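Local structure of agmatinase (Burkholderia thailandensis, 4DZ4) at residues 7-15 / 21-29. The protein probably hydrolyses agmatine to putrescine and urea, as a manganese-dependent member of the arginase family with two metal ions in each subunit. Numbering follows the deposited sequence.
With EDO (1,2-ethanediol), chain Y.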
loop_
_atom_site.group_PDB
_atom_site.type_symbol
_atom_site.label_atom_id
_atom_site.label_comp_id
_atom_site.label_asym_id
_atom_site.label_seq_id
_atom_site.Cartn_x
_atom_site.Cartn_y
_atom_site.Cartn_z
ATOM N N GLU B 7 -22.640 26.261 26.774
ATOM C CA GLU B 7 -22.274 25.634 25.481
ATOM C C GLU B 7 -21.613 24.286 25.747
ATOM O O GLU B 7 -20.622 24.199 26.473
ATOM C CB GLU B 7 -21.306 26.522 24.689
ATOM C CG GLU B 7 -21.002 25.969 23.294
ATOM C CD GLU B 7 -19.980 26.775 22.497
ATOM O OE1 GLU B 7 -19.205 27.586 23.078
ATOM O OE2 GLU B 7 -19.955 26.586 21.249
ATOM N N THR B 8 -22.177 23.233 25.167
ATOM C CA THR B 8 -21.528 21.932 25.189
ATOM C C THR B 8 -20.560 21.935 24.014
ATOM O O THR B 8 -20.874 22.492 22.958
ATOM C CB THR B 8 -22.540 20.802 24.977
ATOM O OG1 THR B 8 -23.031 20.882 23.629
ATOM C CG2 THR B 8 -23.703 20.898 25.980
ATOM N N LEU B 9 -19.382 21.348 24.209
ATOM C CA LEU B 9 -18.365 21.319 23.184
ATOM C C LEU B 9 -18.290 19.906 22.631
ATOM O O LEU B 9 -17.466 19.103 23.054
ATOM C CB LEU B 9 -17.015 21.742 23.766
ATOM C CG LEU B 9 -16.928 23.152 24.364
ATOM C CD1 LEU B 9 -15.487 23.433 24.724
ATOM C CD2 LEU B 9 -17.441 24.210 23.394
ATOM N N TYR B 10 -19.190 19.593 21.721
ATOM C CA TYR B 10 -19.123 18.333 21.016
ATOM C C TYR B 10 -18.337 18.587 19.749
ATOM O O TYR B 10 -18.844 19.217 18.828
ATOM C CB TYR B 10 -20.533 17.829 20.688
ATOM C CG TYR B 10 -21.267 17.318 21.903
ATOM C CD1 TYR B 10 -21.044 16.028 22.377
ATOM C CD2 TYR B 10 -22.172 18.111 22.576
ATOM C CE1 TYR B 10 -21.694 15.546 23.501
ATOM C CE2 TYR B 10 -22.834 17.636 23.710
ATOM C CZ TYR B 10 -22.582 16.357 24.165
ATOM O OH TYR B 10 -23.229 15.852 25.279
ATOM N N GLY B 11 -17.087 18.118 19.720
ATOM C CA GLY B 11 -16.278 18.220 18.505
ATOM C C GLY B 11 -15.399 19.454 18.445
ATOM O O GLY B 11 -15.789 20.536 18.902
ATOM N N ASP B 12 -14.207 19.290 17.884
ATOM C CA ASP B 12 -13.302 20.405 17.548
ATOM C C ASP B 12 -12.857 21.176 18.781
ATOM O O ASP B 12 -12.707 22.387 18.747
ATOM C CB ASP B 12 -13.953 21.338 16.507
ATOM C CG ASP B 12 -14.159 20.648 15.187
ATOM O OD1 ASP B 12 -13.214 19.976 14.751
ATOM O OD2 ASP B 12 -15.242 20.810 14.587
ATOM N N GLY B 13 -12.626 20.449 19.866
ATOM C CA GLY B 13 -12.133 21.054 21.110
ATOM C C GLY B 13 -10.838 21.850 20.958
ATOM O O GLY B 13 -10.681 22.861 21.624
ATOM N N ALA B 14 -9.938 21.417 20.062
ATOM C CA ALA B 14 -8.654 22.079 19.842
ATOM C C ALA B 14 -8.786 23.562 19.462
ATOM O O ALA B 14 -7.864 24.364 19.691
ATOM C CB ALA B 14 -7.867 21.315 18.770
ATOM N N ILE B 15 -9.926 23.934 18.886
ATOM C CA ILE B 15 -10.140 25.296 18.423
ATOM C C ILE B 15 -11.281 26.002 19.169
ATOM O O ILE B 15 -11.491 27.189 18.964
ATOM C CB ILE B 15 -10.344 25.376 16.870
ATOM C CG1 ILE B 15 -11.624 24.635 16.403
ATOM C CG2 ILE B 15 -9.059 24.896 16.158
ATOM C CD1 ILE B 15 -12.075 24.931 14.962
ATOM N N TYR B 21 -7.075 23.744 30.209
ATOM C CA TYR B 21 -7.435 22.515 30.921
ATOM C C TYR B 21 -8.665 21.838 30.355
ATOM O O TYR B 21 -9.537 22.507 29.796
ATOM C CB TYR B 21 -7.714 22.842 32.390
ATOM C CG TYR B 21 -6.467 23.290 33.098
ATOM C CD1 TYR B 21 -5.482 22.371 33.448
ATOM C CD2 TYR B 21 -6.259 24.630 33.411
ATOM C CE1 TYR B 21 -4.319 22.773 34.085
ATOM C CE2 TYR B 21 -5.112 25.030 34.061
ATOM C CZ TYR B 21 -4.135 24.099 34.384
ATOM O OH TYR B 21 -2.996 24.506 35.044
ATOM N N GLY B 22 -8.709 20.510 30.487
ATOM C CA GLY B 22 -9.922 19.730 30.231
ATOM C C GLY B 22 -9.978 19.086 28.868
ATOM O O GLY B 22 -9.379 19.579 27.926
ATOM N N SER B 23 -10.700 17.968 28.774
ATOM C CA SER B 23 -10.967 17.312 27.496
ATOM C C SER B 23 -12.387 17.605 27.053
ATOM O O SER B 23 -13.222 18.055 27.850
ATOM C CB SER B 23 -10.805 15.809 27.629
ATOM O OG SER B 23 -9.486 15.496 28.029
ATOM N N SER B 24 -12.667 17.361 25.783
ATOM C CA SER B 24 -14.037 17.496 25.313
ATOM C C SER B 24 -14.345 16.402 24.324
ATOM O O SER B 24 -13.437 15.863 23.708
ATOM C CB SER B 24 -14.328 18.889 24.746
ATOM O OG SER B 24 -13.384 19.283 23.804
ATOM N N ILE B 25 -15.627 16.096 24.161
ATOM C CA ILE B 25 -16.071 14.980 23.334
ATOM C C ILE B 25 -15.653 15.156 21.863
ATOM O O ILE B 25 -15.802 16.236 21.300
ATOM C CB ILE B 25 -17.608 14.859 23.412
ATOM C CG1 ILE B 25 -18.068 14.607 24.860
ATOM C CG2 ILE B 25 -18.116 13.778 22.467
ATOM C CD1 ILE B 25 -17.527 13.323 25.459
ATOM N N GLU B 26 -15.124 14.089 21.253
ATOM C CA GLU B 26 -14.871 14.074 19.804
ATOM C C GLU B 26 -15.393 12.783 19.176
ATOM O O GLU B 26 -15.378 11.739 19.818
ATOM C CB GLU B 26 -13.352 14.141 19.513
ATOM C CG GLU B 26 -12.672 15.354 20.129
ATOM C CD GLU B 26 -12.669 16.587 19.233
ATOM O OE1 GLU B 26 -13.304 16.597 18.146
ATOM O OE2 GLU B 26 -12.020 17.580 19.637
ATOM N N ASN B 27 -15.868 12.849 17.935
ATOM C CA ASN B 27 -15.890 11.650 17.092
ATOM C C ASN B 27 -14.441 11.345 16.706
ATOM O O ASN B 27 -13.725 12.214 16.220
ATOM C CB ASN B 27 -16.789 11.848 15.868
ATOM C CG ASN B 27 -18.273 11.718 16.212
ATOM O OD1 ASN B 27 -18.649 11.088 17.217
ATOM N ND2 ASN B 27 -19.124 12.309 15.379
ATOM N N THR B 28 -13.981 10.131 17.006
ATOM C CA THR B 28 -12.543 9.830 16.887
ATOM C C THR B 28 -12.022 10.046 15.459
ATOM O O THR B 28 -10.873 10.458 15.269
ATOM C CB THR B 28 -12.265 8.389 17.387
ATOM O OG1 THR B 28 -12.936 8.202 18.643
ATOM C CG2 THR B 28 -10.762 8.159 17.611
ATOM N N TYR B 29 -12.905 9.793 14.480
ATOM C CA TYR B 29 -12.647 9.871 13.029
ATOM C C TYR B 29 -12.853 11.274 12.440
ATOM O O TYR B 29 -12.814 11.432 11.238
ATOM C CB TYR B 29 -13.569 8.882 12.271
ATOM C CG TYR B 29 -15.014 8.898 12.772
ATOM C CD1 TYR B 29 -15.947 9.821 12.267
ATOM C CD2 TYR B 29 -15.443 7.980 13.729
ATOM C CE1 TYR B 29 -17.269 9.822 12.708
ATOM C CE2 TYR B 29 -16.747 7.971 14.194
ATOM C CZ TYR B 29 -17.657 8.896 13.691
ATOM O OH TYR B 29 -18.949 8.896 14.156
HETATM C C1 EDO Y . -11.479 11.742 21.444
HETATM O O1 EDO Y . -11.935 12.783 22.316
HETATM C C2 EDO Y . -12.457 10.583 21.307
HETATM O O2 EDO Y . -12.958 10.487 19.992
HETATM O O HOH W 1 -17.551 17.580 25.920
HETATM O O HOH W 2 -10.241 19.068 18.190
#
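The carboxylate of Glu26 grips two successive amides where the chain enters the short, weakly bonded helix 13-16: Asp12 N donates to Glu26 OE1 over 2.9 Å, and Gly13 N donates to Glu26 OE2, also at 2.9 Å. Both approach on the syn side, 32° out of the carboxylate plane. A bend at chi2 (-89°) folds the glutamate chain back to this spot, where a negative charge should suit the amides leading into a helix. Water extends the grip, accepting from Ala14 N and donating to Glu26 OE2 at 2.7 Å.

Earlier in the segment, Gly11 N donates to Ile25 O (2.8 Å), while a second water bridges Leu9 O and Ile25 N, whose direct separation is 3.7 Å. Glycine fits at 11 because its positive phi would press a side chain against the preceding carbonyl; at 13 a CB would collide with Ser24 OG, which lies 3.5 Å from Gly13 CA. That hydroxyl is hydrogen-bonded to Arg17. Apolar cover is modest: Ile25 runs alongside the Tyr10 ring, CG2 3.7 Å from CD1. The backbone O of Glu26 accepts from O2 of an ethanediol, probably from the crystallisation liquor.

The Asp12 carboxylate has its own partners: OD1 accepts from Val32 N, while OD2 forms a salt bridge to Arg42 and accepts from Asp103 N, both of the second subunit. The contact thus ties the chain leading into helix 13-16 to the loop that follows it, far from the manganese site and ahead of strand 39-40, outermost in the sheet of this chain, with Ala14 backbone-bonded to Tyr40 and Tyr10 meeting Trp105 of the second subunit.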